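Local structure of TNF receptor-associated factor 5 (Mus musculus, 4GJH) at residues K25-V30 with T163-V168; V84-E89 with G134-A139. The protein probably acts as a trimeric adaptor that couples receptors of the TNF receptor family to intracellular signalling through its C-terminal TRAF domain. All coordinates share one frame; numbering follows the deposited sequence.

Interaction 1: residues K25-V30 with T163-V168; sequences KLIWKV and TLFLKV
Trp28 and Leu166 face each other as a hydrogen-bonded antiparallel pair, Trp28 N lying 2.7 Å from Leu166 O and Leu166 N 2.9 Å from Trp28 O. Leu26 with Val168 and Val30 with Leu164 repeat this pair of hydrogen bonds, giving six backbone bonds between strands whose directions differ by 162°. On the face of these three pairs, Leu164 CD1 reaches Val30 CB at 3.7 Å. With CG opposite the backbone N (chi1 -178°), the indole of Trp28 runs alongside Leu166, whose CD1 comes to 3.8 Å from Trp28 CE3; Val30 CG2 sits over one face of the indole, 3.9 Å above the plane and offset toward the rim. The opposite face of the sheet carries Lys29 and Phe165: Lys29 CD rests 3.4 Å from Phe165 CE1, and the bent lysine chain runs beside the ring. Further out, Trp28 touches Ser50, Ala64 and Ala66, Leu26 and Val168 touch Phe53, and Lys29 NZ is hydrogen-bonded to Glu89 O of the second subunit. The chemistry thus divides by face: mostly apolar groups pack against the second sheet, whereas the lysine's methylenes lie against phenylalanine and its ammonium joins a neighbouring subunit.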
# COMPACT_ATOMS: atom_id res chain seq x y z
N LYS C 25 -10.18 8.75 -0.77
CA LYS C 25 -11.35 8.16 -0.15
C LYS C 25 -10.95 7.63 1.22
O LYS C 25 -9.98 6.88 1.35
CB LYS C 25 -11.85 7.01 -1.04
CG LYS C 25 -13.34 6.91 -1.20
CD LYS C 25 -13.76 5.48 -1.58
CE LYS C 25 -13.34 4.46 -0.49
NZ LYS C 25 -13.85 3.07 -0.72
N LEU C 26 -11.69 8.02 2.25
CA LEU C 26 -11.41 7.53 3.59
C LEU C 26 -12.65 6.92 4.19
O LEU C 26 -13.70 7.56 4.22
CB LEU C 26 -10.99 8.68 4.48
CG LEU C 26 -10.47 8.49 5.91
CD1 LEU C 26 -10.99 9.52 6.93
CD2 LEU C 26 -10.29 7.10 6.44
N ILE C 27 -12.53 5.70 4.68
CA ILE C 27 -13.58 5.13 5.51
C ILE C 27 -13.02 4.90 6.90
O ILE C 27 -12.02 4.21 7.08
CB ILE C 27 -14.17 3.86 4.92
CG1 ILE C 27 -14.63 4.14 3.50
CG2 ILE C 27 -15.31 3.36 5.80
CD1 ILE C 27 -15.70 3.24 3.04
N TRP C 28 -13.66 5.51 7.88
CA TRP C 28 -13.09 5.66 9.20
C TRP C 28 -13.99 4.92 10.18
O TRP C 28 -15.10 5.36 10.47
CB TRP C 28 -13.01 7.14 9.54
CG TRP C 28 -12.41 7.44 10.86
CD1 TRP C 28 -11.78 6.57 11.69
CD2 TRP C 28 -12.40 8.71 11.52
NE1 TRP C 28 -11.35 7.22 12.82
CE2 TRP C 28 -11.73 8.54 12.74
CE3 TRP C 28 -12.88 9.97 11.19
CZ2 TRP C 28 -11.54 9.58 13.64
CZ3 TRP C 28 -12.69 11.00 12.08
CH2 TRP C 28 -12.02 10.80 13.29
N LYS C 29 -13.52 3.79 10.67
CA LYS C 29 -14.29 3.04 11.65
C LYS C 29 -14.04 3.59 13.05
O LYS C 29 -12.90 3.68 13.53
CB LYS C 29 -13.94 1.54 11.59
CG LYS C 29 -14.42 0.75 12.80
CD LYS C 29 -14.77 -0.69 12.47
CE LYS C 29 -13.63 -1.62 12.82
NZ LYS C 29 -14.10 -3.05 12.85
N VAL C 30 -15.13 3.96 13.71
CA VAL C 30 -15.03 4.45 15.08
C VAL C 30 -15.67 3.47 16.06
O VAL C 30 -16.90 3.33 16.12
CB VAL C 30 -15.65 5.84 15.19
CG1 VAL C 30 -15.42 6.39 16.58
CG2 VAL C 30 -15.01 6.75 14.16
N THR C 163 -20.23 0.95 17.43
CA THR C 163 -19.30 1.52 16.45
C THR C 163 -20.01 2.09 15.23
O THR C 163 -21.00 1.52 14.74
CB THR C 163 -18.25 0.51 15.97
OG1 THR C 163 -18.61 0.08 14.66
CG2 THR C 163 -18.09 -0.71 16.92
N LEU C 164 -19.48 3.22 14.73
CA LEU C 164 -20.00 3.93 13.56
C LEU C 164 -18.91 4.13 12.52
O LEU C 164 -17.72 4.05 12.82
CB LEU C 164 -20.56 5.29 13.96
CG LEU C 164 -19.57 6.30 14.58
CD1 LEU C 164 -18.70 7.01 13.54
CD2 LEU C 164 -20.31 7.35 15.42
N PHE C 165 -19.32 4.43 11.29
CA PHE C 165 -18.37 4.60 10.21
C PHE C 165 -18.53 5.96 9.56
O PHE C 165 -19.63 6.33 9.14
CB PHE C 165 -18.55 3.51 9.15
CG PHE C 165 -18.20 2.13 9.63
CD1 PHE C 165 -16.95 1.59 9.40
CD2 PHE C 165 -19.12 1.38 10.34
CE1 PHE C 165 -16.62 0.33 9.84
CE2 PHE C 165 -18.80 0.11 10.79
CZ PHE C 165 -17.55 -0.41 10.54
N LEU C 166 -17.43 6.71 9.48
CA LEU C 166 -17.45 7.98 8.77
C LEU C 166 -16.69 7.84 7.47
O LEU C 166 -15.72 7.11 7.38
CB LEU C 166 -16.83 9.12 9.59
CG LEU C 166 -17.39 9.20 10.99
CD1 LEU C 166 -16.62 10.14 11.91
CD2 LEU C 166 -18.89 9.44 10.95
N LYS C 167 -17.13 8.59 6.47
CA LYS C 167 -16.51 8.53 5.17
C LYS C 167 -16.23 9.92 4.63
O LYS C 167 -17.10 10.77 4.61
CB LYS C 167 -17.42 7.76 4.20
CG LYS C 167 -16.89 7.70 2.78
CD LYS C 167 -17.71 6.76 1.91
CE LYS C 167 -17.38 6.96 0.43
NZ LYS C 167 -17.92 5.87 -0.42
N VAL C 168 -15.01 10.14 4.19
CA VAL C 168 -14.68 11.36 3.47
C VAL C 168 -14.33 10.98 2.04
O VAL C 168 -13.64 9.99 1.81
CB VAL C 168 -13.48 12.07 4.08
CG1 VAL C 168 -13.14 13.31 3.28
CG2 VAL C 168 -13.78 12.44 5.55

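Interaction 2: residues V84-E89 with G134-A139; sequences VVMRGE and GEMNIA
Val85 O accepts the backbone N-H of Asn137 at 2.9 Å, the donor standing almost straight out from the carbonyl (C=O...N 174°) although the N-H itself is bent away from the line to the oxygen. A second backbone bond, Arg87 N to Glu135 O at 3.0 Å, has a straight N-H but approaches from above the carbonyl plane, 42° out of it. These two bonds flank Met86 and Met136, whose CA atoms are 4.0 Å apart, and make a single bridge between segments that run in opposite directions.

Side chains extend the contact both ways. Val84 sends one methyl to each of two partners, CG1 lying 3.8 Å from Met136 CB and CG2 3.8 Å from Ala139 CB. Asn137 lies alongside Val85, and its amide nitrogen is held by the carbonyl oxygens of Lys130 and Ser128, which fixes the rotation of the side chain. At the other end the Arg87 chain is extended as far as CD and bends at chi3, which lays the guanidinium over Gly134, with Gly134 O above one face, a position that provides no proper hydrogen bond. Arg87 NH2 makes a long salt bridge of 3.6 Å to Glu135 OE1, the guanidinium and carboxylate planes being 87° apart. At that length the pairing is weak; the stronger polar partner of Glu135 is Arg61, which forms a salt bridge with OE2.

Geometrically, the loop leading into strand 142-147 runs antiparallel to the end of strand 78-85, and strands 142-147 and 78-85 are neighbours in one sheet of the antiparallel beta sandwich that characterises the TRAF-C (MATH) fold.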
# COMPACT_ATOMS: atom_id res chain seq x y z
N VAL C 84 -9.40 17.97 7.03
CA VAL C 84 -8.10 18.56 7.35
C VAL C 84 -7.02 18.28 6.30
O VAL C 84 -6.68 17.13 6.02
CB VAL C 84 -7.51 18.00 8.66
CG1 VAL C 84 -6.15 18.58 8.88
CG2 VAL C 84 -8.43 18.26 9.83
N VAL C 85 -6.47 19.35 5.74
CA VAL C 85 -5.29 19.24 4.89
C VAL C 85 -4.05 19.20 5.76
O VAL C 85 -3.83 20.08 6.60
CB VAL C 85 -5.15 20.45 3.96
CG1 VAL C 85 -3.91 20.31 3.11
CG2 VAL C 85 -6.39 20.60 3.11
N MET C 86 -3.23 18.17 5.57
CA MET C 86 -2.02 18.03 6.35
C MET C 86 -0.86 18.42 5.48
O MET C 86 -1.02 18.56 4.27
CB MET C 86 -1.86 16.59 6.82
CG MET C 86 -3.14 16.00 7.40
SD MET C 86 -2.90 14.36 8.10
CE MET C 86 -1.71 14.75 9.37
N ARG C 87 0.30 18.61 6.09
CA ARG C 87 1.52 18.82 5.32
C ARG C 87 1.90 17.53 4.59
O ARG C 87 2.05 16.47 5.20
CB ARG C 87 2.68 19.29 6.20
CG ARG C 87 4.00 19.35 5.46
CD ARG C 87 5.05 20.14 6.23
NE ARG C 87 5.26 19.63 7.58
CZ ARG C 87 5.53 20.39 8.63
NH1 ARG C 87 5.62 21.71 8.48
NH2 ARG C 87 5.71 19.85 9.83
N GLY C 88 2.03 17.62 3.27
CA GLY C 88 2.41 16.48 2.47
C GLY C 88 3.87 16.51 2.07
O GLY C 88 4.50 17.58 2.02
N GLU C 89 4.43 15.33 1.78
CA GLU C 89 5.82 15.22 1.39
C GLU C 89 6.08 15.94 0.05
O GLU C 89 7.17 16.44 -0.19
CB GLU C 89 6.27 13.75 1.35
CG GLU C 89 7.73 13.54 0.94
CD GLU C 89 8.11 12.06 0.72
OE1 GLU C 89 7.37 11.16 1.19
OE2 GLU C 89 9.15 11.79 0.06
N GLY C 134 2.61 24.20 9.09
CA GLY C 134 3.09 23.26 10.08
C GLY C 134 2.58 21.88 9.77
O GLY C 134 2.50 21.48 8.62
N GLU C 135 2.22 21.15 10.81
CA GLU C 135 1.76 19.79 10.65
C GLU C 135 0.44 19.73 9.87
O GLU C 135 0.25 18.84 9.04
CB GLU C 135 1.66 19.11 12.02
CG GLU C 135 1.44 17.61 11.97
CD GLU C 135 2.33 16.95 10.93
OE1 GLU C 135 3.56 17.15 10.99
OE2 GLU C 135 1.79 16.23 10.06
N MET C 136 -0.47 20.67 10.11
CA MET C 136 -1.75 20.65 9.41
C MET C 136 -2.54 21.95 9.49
O MET C 136 -2.59 22.59 10.52
CB MET C 136 -2.62 19.49 9.90
CG MET C 136 -2.77 19.42 11.37
SD MET C 136 -3.64 17.92 11.88
CE MET C 136 -3.17 17.81 13.62
N ASN C 137 -3.17 22.31 8.37
CA ASN C 137 -4.02 23.50 8.32
C ASN C 137 -5.22 23.44 9.28
O ASN C 137 -5.57 22.37 9.80
CB ASN C 137 -4.49 23.73 6.90
CG ASN C 137 -3.36 24.11 5.97
OD1 ASN C 137 -2.25 24.44 6.41
ND2 ASN C 137 -3.65 24.11 4.68
N ILE C 138 -5.84 24.59 9.51
CA ILE C 138 -7.02 24.63 10.35
C ILE C 138 -8.10 23.78 9.72
O ILE C 138 -8.26 23.76 8.50
CB ILE C 138 -7.56 26.07 10.54
CG1 ILE C 138 -6.68 26.86 11.52
CG2 ILE C 138 -9.01 26.05 11.03
CD1 ILE C 138 -5.68 27.80 10.85
N ALA C 139 -8.83 23.06 10.56
CA ALA C 139 -9.84 22.14 10.10
C ALA C 139 -11.00 22.93 9.55
O ALA C 139 -11.15 24.11 9.85
CB ALA C 139 -10.30 21.23 11.23

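Overall arrangement
After the N-terminal helix 3-19, the chain enters strand 25-30, which waits 133 residues for its partner 163-168; interaction 1 therefore closes a loop holding most of the domain. Within that loop lies interaction 2, whose two segments are 45 residues apart, so the contacts nest and do not cross. Interaction 1 joins an outermost strand to its neighbour in the sheet 25-30, 164-170, 101-106, 116-121, whereas interaction 2 ties the end of strand 78-85, in the other sheet, to the loop after strand 116-121. Their centres are 19 Å apart and their nearest atoms about 7 Å apart, so they do not touch. Across the trimer, however, segment 84-89 of one subunit meets strand 25-30 of another.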